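Alpha-L-rhamnosidase (Aspergillus terreus, PDB 6GSZ) probably hydrolyses terminal non-reducing alpha-L-rhamnose residues from alpha-L-rhamnosides, as a calcium-binding glycoside hydrolase. Local coordinates at residues Gln176-Arg181 and Gly207-Arg212. Numbering follows the deposited sequence.
Sequences QSYQYR and GWYSGR. With NAG (2-acetamido-2-deoxy-beta-D-glucopyranose), chain B.
Tyr178 and Tyr209 carry this buried contact as two rings inclined to each other, their planes at 52° and their centroids 5.1 Å apart. Tyr209 CD2 lies over one face of the Tyr178 ring, displaced toward the rim and 3.5 Å from Tyr178 CD2, while Tyr209 CE2 continues along to Tyr178 CB at 3.8 Å. With CG anti to the backbone N (chi1 -161°), the Tyr209 ring is carried off the short, weakly bonded helix 207-210 and across the Tyr178 ring. On the opposite face, the carbonyl oxygen Gln176 O sits 3.3 Å above the ring centre, so the Tyr178 ring is held between Tyr209 CD2 and its own chain.

Trp208 approaches differently, at the phenol end: its CB lies near the Tyr178 ring plane, 3.9 Å from Tyr178 OH, and the two side chains run at about a right angle. Its indole stacks on Trp175. No direct hydrogen bond joins the segments; a water bridges them instead, donating to Tyr178 OH at 2.8 Å and accepting from Tyr209 N at 3.1 Å. Tyr178 OH in turn gives its own hydrogen bond to Gly174 O.

Within 176-181, Ser177 O accepts from Tyr180 N and Arg181 N, from opposite faces of its carbonyl plane. Beyond it Gln179 NE2 donates almost straight (173°) to O7 of a glycan NAG.

Inside the alpha-L-rhamnosidase N-terminal domain, the loop before strand 182-188 is thus joined to helix 207-210 by aromatic contact and one water, which satisfies a backbone N-H while two hydrogen bonds at the hydroxyl fix the far end of the Tyr178 ring.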
loop_
_atom_site.group_PDB
_atom_site.type_symbol
_atom_site.label_atom_id
_atom_site.label_comp_id
_atom_site.label_asym_id
_atom_site.label_seq_id
_atom_site.Cartn_x
_atom_site.Cartn_y
_atom_site.Cartn_z
ATOM N N GLN A 176 -2.348 12.874 -2.015
ATOM C CA GLN A 176 -2.943 13.173 -0.707
ATOM C C GLN A 176 -4.315 13.823 -0.954
ATOM O O GLN A 176 -4.579 14.331 -2.055
ATOM C CB GLN A 176 -2.034 14.078 0.138
ATOM C CG GLN A 176 -0.676 13.431 0.440
ATOM C CD GLN A 176 0.373 13.673 -0.631
ATOM O OE1 GLN A 176 0.595 14.834 -1.047
ATOM N NE2 GLN A 176 1.079 12.640 -1.094
ATOM N N SER A 177 -5.095 13.962 0.109
ATOM C CA SER A 177 -6.277 14.797 0.139
ATOM C C SER A 177 -5.725 16.221 0.270
ATOM O O SER A 177 -5.726 16.814 1.337
ATOM C CB SER A 177 -7.205 14.424 1.273
ATOM O OG SER A 177 -7.741 13.118 1.072
ATOM N N TYR A 178 -5.333 16.786 -0.895
ATOM C CA TYR A 178 -4.429 17.950 -0.919
ATOM C C TYR A 178 -5.030 19.182 -0.243
ATOM O O TYR A 178 -4.255 20.015 0.253
ATOM C CB TYR A 178 -4.097 18.358 -2.350
ATOM C CG TYR A 178 -3.423 17.306 -3.177
ATOM C CD1 TYR A 178 -2.140 16.859 -2.894
ATOM C CD2 TYR A 178 -4.046 16.771 -4.293
ATOM C CE1 TYR A 178 -1.483 15.969 -3.728
ATOM C CE2 TYR A 178 -3.420 15.872 -5.131
ATOM C CZ TYR A 178 -2.132 15.445 -4.851
ATOM O OH TYR A 178 -1.516 14.567 -5.716
ATOM N N GLN A 179 -6.359 19.326 -0.239
ATOM C CA GLN A 179 -6.936 20.529 0.402
ATOM C C GLN A 179 -6.749 20.523 1.925
ATOM O O GLN A 179 -6.965 21.565 2.565
ATOM C CB GLN A 179 -8.404 20.749 0.039
ATOM C CG GLN A 179 -9.436 19.824 0.669
ATOM C CD GLN A 179 -9.665 18.518 -0.036
ATOM O OE1 GLN A 179 -8.719 17.803 -0.472
ATOM N NE2 GLN A 179 -10.954 18.199 -0.149
ATOM N N TYR A 180 -6.464 19.342 2.499
ATOM C CA TYR A 180 -6.207 19.170 3.929
ATOM C C TYR A 180 -4.722 18.945 4.223
ATOM O O TYR A 180 -4.202 19.492 5.196
ATOM C CB TYR A 180 -7.018 17.999 4.472
ATOM C CG TYR A 180 -8.495 18.148 4.287
ATOM C CD1 TYR A 180 -9.173 19.159 4.943
ATOM C CD2 TYR A 180 -9.216 17.293 3.468
ATOM C CE1 TYR A 180 -10.533 19.310 4.796
ATOM C CE2 TYR A 180 -10.577 17.478 3.274
ATOM C CZ TYR A 180 -11.238 18.458 3.975
ATOM O OH TYR A 180 -12.571 18.689 3.824
ATOM N N ARG A 181 -4.065 18.145 3.398
ATOM C CA ARG A 181 -2.699 17.673 3.686
ATOM C C ARG A 181 -2.002 17.515 2.343
ATOM O O ARG A 181 -2.555 16.877 1.449
ATOM C CB ARG A 181 -2.744 16.355 4.461
ATOM C CG ARG A 181 -1.385 15.839 4.921
ATOM C CD ARG A 181 -1.507 14.551 5.700
ATOM N NE ARG A 181 -1.909 13.455 4.824
ATOM C CZ ARG A 181 -1.097 12.659 4.096
ATOM N NH1 ARG A 181 0.229 12.627 4.329
ATOM N NH2 ARG A 181 -1.661 11.892 3.145
ATOM N N GLY A 207 -0.591 15.223 -12.837
ATOM C CA GLY A 207 -0.906 14.195 -11.861
ATOM C C GLY A 207 -2.383 14.146 -11.521
ATOM O O GLY A 207 -3.276 14.194 -12.373
ATOM N N TRP A 208 -2.622 13.845 -10.245
ATOM C CA TRP A 208 -3.935 13.821 -9.648
ATOM C C TRP A 208 -4.464 15.219 -9.326
ATOM O O TRP A 208 -5.674 15.416 -9.194
ATOM C CB TRP A 208 -3.883 12.976 -8.353
ATOM C CG TRP A 208 -3.494 11.541 -8.534
ATOM C CD1 TRP A 208 -4.324 10.504 -8.847
ATOM C CD2 TRP A 208 -2.177 10.971 -8.408
ATOM N NE1 TRP A 208 -3.624 9.324 -8.887
ATOM C CE2 TRP A 208 -2.313 9.577 -8.589
ATOM C CE3 TRP A 208 -0.920 11.482 -8.066
ATOM C CZ2 TRP A 208 -1.232 8.712 -8.504
ATOM C CZ3 TRP A 208 0.147 10.614 -7.948
ATOM C CH2 TRP A 208 -0.015 9.240 -8.147
ATOM N N TYR A 209 -3.538 16.175 -9.083
ATOM C CA TYR A 209 -3.929 17.523 -8.620
ATOM C C TYR A 209 -4.881 18.205 -9.628
ATOM O O TYR A 209 -5.900 18.795 -9.259
ATOM C CB TYR A 209 -2.663 18.365 -8.361
ATOM C CG TYR A 209 -2.906 19.570 -7.485
ATOM C CD1 TYR A 209 -3.333 20.782 -8.023
ATOM C CD2 TYR A 209 -2.763 19.475 -6.116
ATOM C CE1 TYR A 209 -3.608 21.866 -7.205
ATOM C CE2 TYR A 209 -2.999 20.558 -5.303
ATOM C CZ TYR A 209 -3.418 21.750 -5.839
ATOM O OH TYR A 209 -3.705 22.802 -5.018
ATOM N N SER A 210 -4.529 18.115 -10.906
ATOM C CA SER A 210 -5.327 18.725 -11.978
ATOM C C SER A 210 -5.676 17.771 -13.127
ATOM O O SER A 210 -6.380 18.218 -14.038
ATOM C CB SER A 210 -4.735 20.013 -12.494
ATOM O OG SER A 210 -3.452 19.791 -13.038
ATOM N N GLY A 211 -5.171 16.536 -13.165
ATOM C CA GLY A 211 -5.491 15.632 -14.216
ATOM C C GLY A 211 -6.918 15.114 -14.194
ATOM O O GLY A 211 -7.671 15.296 -13.246
ATOM N N ARG A 212 -7.275 14.398 -15.258
ATOM C CA ARG A 212 -8.591 13.762 -15.381
ATOM C C ARG A 212 -8.618 12.470 -14.535
ATOM O O ARG A 212 -7.941 11.527 -14.865
ATOM C CB ARG A 212 -8.950 13.482 -16.840
ATOM C CG ARG A 212 -10.386 13.024 -17.047
ATOM C CD ARG A 212 -10.694 12.792 -18.531
ATOM N NE ARG A 212 -9.848 11.775 -19.138
ATOM C CZ ARG A 212 -10.025 10.452 -19.048
ATOM N NH1 ARG A 212 -11.144 9.974 -18.516
ATOM N NH2 ARG A 212 -9.092 9.649 -19.570
HETATM C C1 NAG B . -16.564 20.182 2.276
HETATM C C2 NAG B . -15.558 20.736 1.254
HETATM C C3 NAG B . -16.227 21.727 0.331
HETATM C C4 NAG B . -17.439 21.132 -0.343
HETATM C C5 NAG B . -18.370 20.582 0.739
HETATM C C6 NAG B . -19.532 19.833 0.103
HETATM C C7 NAG B . -13.143 21.007 1.641
HETATM C C8 NAG B . -12.109 21.759 2.442
HETATM N N2 NAG B . -14.432 21.357 1.891
HETATM O O3 NAG B . -15.286 22.136 -0.652
HETATM O O4 NAG B . -18.065 22.194 -1.055
HETATM O O5 NAG B . -17.633 19.623 1.519
HETATM O O6 NAG B . -19.038 18.859 -0.875
HETATM O O7 NAG B . -12.845 20.117 0.830
HETATM O O HOH W 1 -0.730 15.255 -8.291
#